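Local coordinates for glycosyl hydrolase family 2, TIM barrel domain protein (PDB 6ED2) that probably hydrolyses beta-glucuronides, as a gut bacterial beta-glucuronidase of glycosyl hydrolase family 2, at residues D326-R330 against G331-P335; L614-K617 against R618-L622. One frame throughout, in Å; residues are numbered along the deposited sequence.

Contact 1 (D326-R330 against G331-P335); sequences DIRGR and GLDLP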
loop_
_atom_site.group_PDB
_atom_site.type_symbol
_atom_site.label_atom_id
_atom_site.label_comp_id
_atom_site.label_asym_id
_atom_site.label_seq_id
_atom_site.Cartn_x
_atom_site.Cartn_y
_atom_site.Cartn_z
ATOM N N ASP A 326 -6.487 5.195 -15.928
ATOM C CA ASP A 326 -6.655 3.741 -15.854
ATOM C C ASP A 326 -7.546 3.226 -16.981
ATOM O O ASP A 326 -8.479 3.904 -17.420
ATOM C CB ASP A 326 -7.251 3.327 -14.506
ATOM C CG ASP A 326 -6.239 3.420 -13.357
ATOM O OD1 ASP A 326 -5.024 3.222 -13.595
ATOM O OD2 ASP A 326 -6.665 3.679 -12.207
ATOM N N ILE A 327 -7.203 2.041 -17.486
ATOM C CA ILE A 327 -8.031 1.293 -18.430
ATOM C C ILE A 327 -8.014 1.881 -19.842
ATOM O O ILE A 327 -7.730 1.164 -20.810
ATOM C CB ILE A 327 -9.476 1.163 -17.900
ATOM C CG1 ILE A 327 -9.465 0.445 -16.539
ATOM C CG2 ILE A 327 -10.341 0.442 -18.917
ATOM C CD1 ILE A 327 -10.840 0.122 -15.978
ATOM N N ARG A 328 -8.321 3.167 -19.986
ATOM C CA ARG A 328 -8.583 3.746 -21.307
ATOM C C ARG A 328 -7.341 4.306 -22.013
ATOM O O ARG A 328 -7.464 4.810 -23.140
ATOM C CB ARG A 328 -9.630 4.864 -21.198
ATOM C CG ARG A 328 -9.054 6.226 -20.788
ATOM C CD ARG A 328 -10.154 7.161 -20.233
ATOM N NE ARG A 328 -10.826 6.526 -19.108
ATOM C CZ ARG A 328 -12.022 5.949 -19.177
ATOM N NH1 ARG A 328 -12.718 5.957 -20.317
ATOM N NH2 ARG A 328 -12.529 5.372 -18.095
ATOM N N GLY A 329 -6.167 4.246 -21.400
ATOM C CA GLY A 329 -4.986 4.826 -22.038
ATOM C C GLY A 329 -5.134 6.321 -22.210
ATOM O O GLY A 329 -5.357 7.048 -21.240
ATOM N N ARG A 330 -5.044 6.811 -23.451
ATOM C CA ARG A 330 -5.195 8.241 -23.719
ATOM C C ARG A 330 -6.607 8.607 -24.158
ATOM O O ARG A 330 -6.838 9.749 -24.576
ATOM C CB ARG A 330 -4.191 8.714 -24.780
ATOM C CG ARG A 330 -2.776 8.233 -24.529
ATOM C CD ARG A 330 -1.664 9.236 -24.945
ATOM N NE ARG A 330 -0.385 8.562 -24.703
ATOM C CZ ARG A 330 0.183 8.469 -23.503
ATOM N NH1 ARG A 330 -0.379 9.044 -22.445
ATOM N NH2 ARG A 330 1.306 7.787 -23.357
ATOM N N GLY A 331 -7.551 7.677 -24.050
ATOM C CA GLY A 331 -8.919 7.971 -24.444
ATOM C C GLY A 331 -9.488 9.158 -23.689
ATOM O O GLY A 331 -9.221 9.357 -22.501
ATOM N N LEU A 332 -10.261 9.968 -24.404
ATOM C CA LEU A 332 -10.937 11.097 -23.791
ATOM C C LEU A 332 -11.997 10.572 -22.828
ATOM O O LEU A 332 -12.733 9.633 -23.152
ATOM C CB LEU A 332 -11.576 11.986 -24.868
ATOM C CG LEU A 332 -12.407 13.155 -24.311
ATOM C CD1 LEU A 332 -11.516 14.166 -23.584
ATOM C CD2 LEU A 332 -13.217 13.861 -25.411
ATOM N N ASP A 333 -12.048 11.154 -21.637
ATOM C CA ASP A 333 -13.055 10.813 -20.638
ATOM C C ASP A 333 -13.435 12.105 -19.934
ATOM O O ASP A 333 -12.675 12.605 -19.098
ATOM C CB ASP A 333 -12.549 9.783 -19.645
ATOM C CG ASP A 333 -13.637 9.348 -18.677
ATOM O OD1 ASP A 333 -14.672 8.814 -19.153
ATOM O OD2 ASP A 333 -13.457 9.545 -17.454
ATOM N N LEU A 334 -14.607 12.637 -20.276
ATOM C CA LEU A 334 -15.045 13.887 -19.675
ATOM C C LEU A 334 -15.186 13.828 -18.154
ATOM O O LEU A 334 -14.955 14.865 -17.507
ATOM C CB LEU A 334 -16.359 14.321 -20.332
ATOM C CG LEU A 334 -16.193 14.633 -21.820
ATOM C CD1 LEU A 334 -17.511 15.096 -22.465
ATOM C CD2 LEU A 334 -15.084 15.678 -22.008
ATOM N N PRO A 335 -15.581 12.715 -17.526
ATOM C CA PRO A 335 -15.571 12.723 -16.050
ATOM C C PRO A 335 -14.178 12.914 -15.482
ATOM O O PRO A 335 -13.999 13.716 -14.555
ATOM C CB PRO A 335 -16.182 11.357 -15.687
ATOM C CG PRO A 335 -17.135 11.098 -16.836
ATOM C CD PRO A 335 -16.324 11.557 -18.055
HETATM O O HOH W 1 -12.040 6.963 -23.227
HETATM O O HOH W 2 -6.995 9.145 -20.973
#
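A type II' turn from R328 to G331 and the N-cap of helix 334-347 are joined here by R328 and D333, in the loop that leads from the first barrel strand, 312-320, to the first barrel helix. The turn is closed by G331 N, which donates to R328 O over 3.0 Å with an N-H...O angle of 162°. G329 holds the second position of the turn at positive phi, where glycine is favoured. R328 has CG between its backbone N and carbonyl carbon (chi1 83°), and the chain bends at chi3, which carries it past G331 and over D333. On the way R328 CD lies 3.3 Å from G331 O and 3.6 Å from D333 CB. The guanidinium and carboxylate then stack nearly flat, their planes 20° apart, with R328 CZ 3.8 Å from D333 CG. Within the chain, R328 NH1 and D333 OD1, 3.7 Å apart, form a long salt bridge in which no N-H points at the oxygen. At the guanidinium edge a water lies in plane, accepting from R328 NH1 and donating to L332 O at 2.8 Å. D333 OD2 bonds T336 OG1, and the aspartate caps a backbone N of the first helical turn. It also pairs with R328 NH2 of the second subunit, while R328 NH2 reaches D333 OD2 of that subunit. The attraction within the chain is therefore probably mainly electrostatic, and an N-H of NH1 goes to water. The two buried R328 side chains that come close at the interface are likely to be balanced by the two aspartates.

Contact 2 (L614-K617 against R618-L622); sequences LFRK and RWTTL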
loop_
_atom_site.group_PDB
_atom_site.type_symbol
_atom_site.label_atom_id
_atom_site.label_comp_id
_atom_site.label_asym_id
_atom_site.label_seq_id
_atom_site.Cartn_x
_atom_site.Cartn_y
_atom_site.Cartn_z
ATOM N N LEU A 614 1.528 20.483 -0.018
ATOM C CA LEU A 614 2.586 21.482 -0.116
ATOM C C LEU A 614 2.270 22.494 -1.215
ATOM O O LEU A 614 2.325 23.710 -0.990
ATOM C CB LEU A 614 3.930 20.796 -0.354
ATOM C CG LEU A 614 5.210 21.644 -0.418
ATOM C CD1 LEU A 614 6.428 20.770 -0.111
ATOM C CD2 LEU A 614 5.366 22.272 -1.796
ATOM N N PHE A 615 1.891 22.011 -2.403
ATOM C CA PHE A 615 1.651 22.928 -3.511
ATOM C C PHE A 615 0.418 23.779 -3.268
ATOM O O PHE A 615 0.402 24.962 -3.625
ATOM C CB PHE A 615 1.515 22.166 -4.827
ATOM C CG PHE A 615 2.828 21.879 -5.498
ATOM C CD1 PHE A 615 3.601 22.916 -6.017
ATOM C CD2 PHE A 615 3.303 20.573 -5.596
ATOM C CE1 PHE A 615 4.827 22.652 -6.641
ATOM C CE2 PHE A 615 4.533 20.298 -6.223
ATOM C CZ PHE A 615 5.288 21.340 -6.736
ATOM N N ARG A 616 -0.625 23.198 -2.663
ATOM C CA ARG A 616 -1.847 23.956 -2.415
ATOM C C ARG A 616 -1.571 25.144 -1.504
ATOM O O ARG A 616 -2.028 26.263 -1.762
ATOM C CB ARG A 616 -2.923 23.056 -1.795
ATOM C CG ARG A 616 -4.178 23.808 -1.402
ATOM C CD ARG A 616 -5.306 22.862 -1.063
ATOM N NE ARG A 616 -6.604 23.512 -1.204
ATOM C CZ ARG A 616 -7.467 23.683 -0.201
ATOM N NH1 ARG A 616 -7.175 23.244 1.021
ATOM N NH2 ARG A 616 -8.624 24.289 -0.423
ATOM N N LYS A 617 -0.839 24.910 -0.413
ATOM C CA LYS A 617 -0.503 26.012 0.477
ATOM C C LYS A 617 0.360 27.043 -0.237
ATOM O O LYS A 617 0.129 28.252 -0.112
ATOM C CB LYS A 617 0.200 25.491 1.729
ATOM C CG LYS A 617 0.694 26.626 2.638
ATOM C CD LYS A 617 1.163 26.105 4.006
ATOM C CE LYS A 617 2.010 27.127 4.780
ATOM N NZ LYS A 617 2.872 26.459 5.822
ATOM N N ARG A 618 1.352 26.588 -1.003
ATOM C CA ARG A 618 2.226 27.530 -1.695
ATOM C C ARG A 618 1.471 28.299 -2.779
ATOM O O ARG A 618 1.500 29.536 -2.812
ATOM C CB ARG A 618 3.429 26.788 -2.291
ATOM C CG ARG A 618 4.350 27.668 -3.141
ATOM C CD ARG A 618 5.577 26.880 -3.620
ATOM N NE ARG A 618 6.274 27.559 -4.704
ATOM C CZ ARG A 618 7.211 28.492 -4.519
ATOM N NH1 ARG A 618 7.563 28.851 -3.286
ATOM N NH2 ARG A 618 7.798 29.066 -5.566
ATOM N N TRP A 619 0.768 27.582 -3.660
ATOM C CA TRP A 619 0.209 28.213 -4.850
ATOM C C TRP A 619 -0.941 29.150 -4.512
ATOM O O TRP A 619 -1.139 30.148 -5.210
ATOM C CB TRP A 619 -0.249 27.144 -5.838
ATOM C CG TRP A 619 0.881 26.537 -6.608
ATOM C CD1 TRP A 619 2.177 26.975 -6.652
ATOM C CD2 TRP A 619 0.818 25.386 -7.451
ATOM N NE1 TRP A 619 2.927 26.161 -7.474
ATOM C CE2 TRP A 619 2.112 25.182 -7.980
ATOM C CE3 TRP A 619 -0.211 24.502 -7.815
ATOM C CZ2 TRP A 619 2.404 24.134 -8.855
ATOM C CZ3 TRP A 619 0.087 23.464 -8.674
ATOM C CH2 TRP A 619 1.386 23.286 -9.176
ATOM N N THR A 620 -1.717 28.844 -3.471
ATOM C CA THR A 620 -2.784 29.737 -3.035
ATOM C C THR A 620 -2.279 30.854 -2.142
ATOM O O THR A 620 -3.013 31.813 -1.910
ATOM C CB THR A 620 -3.885 28.965 -2.290
ATOM O OG1 THR A 620 -3.358 28.441 -1.067
ATOM C CG2 THR A 620 -4.444 27.823 -3.157
ATOM N N THR A 621 -1.053 30.751 -1.639
ATOM C CA THR A 621 -0.446 31.832 -0.875
ATOM C C THR A 621 0.311 32.815 -1.765
ATOM O O THR A 621 0.248 34.027 -1.531
ATOM C CB THR A 621 0.492 31.252 0.190
ATOM O OG1 THR A 621 -0.286 30.531 1.150
ATOM C CG2 THR A 621 1.261 32.351 0.897
ATOM N N LEU A 622 1.024 32.329 -2.782
ATOM C CA LEU A 622 1.705 33.237 -3.702
ATOM C C LEU A 622 0.688 34.136 -4.405
ATOM O O LEU A 622 -0.306 33.631 -4.953
ATOM C CB LEU A 622 2.501 32.462 -4.748
ATOM C CG LEU A 622 3.659 31.593 -4.263
ATOM C CD1 LEU A 622 4.301 30.858 -5.435
ATOM C CD2 LEU A 622 4.691 32.454 -3.537
#
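F615 lays its CB over the six-membered ring of W619 in a CH-pi contact, 4.1 Å from the centroid and almost on the ring normal. The two side chains run side by side, each with CG beside its own backbone N (chi1 -86° and -78°), and the rings meet obliquely at 43°, F615 CD1 lying 3.3 Å from W619 CZ2. An alanine in place of W619 would probably open a gap beside F615 and leave E577 without the N-H of the indole NE1. R618, one residue back, bonds its backbone N to L614 O at 3.0 Å and rests CB against the same oxygen. Its extended chain ends in salt bridges to E577 and D569, with L622 CD1 over one guanidinium face. K617 CB touches R618 N at 3.2 Å while its extended chain leads away, and its carbonyl O takes the hydroxyl of T621, OG1 at 2.6 Å. In the same way R616 O accepts both T620 N and T620 OG1, the latter at 2.6 Å. Threonine hydroxyls folded back on carbonyls four residues earlier are a common feature of helices; this one, 610-621, packs between helices 554-570 and 334-347 as the eighth and closing helix of the TIM barrel.

Both contacts belong to the TIM barrel, and helix 334-347 links them: contact 1 includes its first two residues, whereas I347 at its far end packs on F615, R616 and W619 of contact 2. Their centres are 29 Å apart and their nearest atoms about 18 Å, so neither touches the other. Contact 1 lies in a loop after a barrel strand, on the side where TIM-barrel enzymes keep their active sites; the side chain of R330 is about 7 Å from a bound magnesium ion, and that of R328 about 5 Å from a formate, probably from the crystallisation liquor. Contact 1 also meets the second subunit, which contact 2 does not. Both lie away from the magnesium site of T239 and E241.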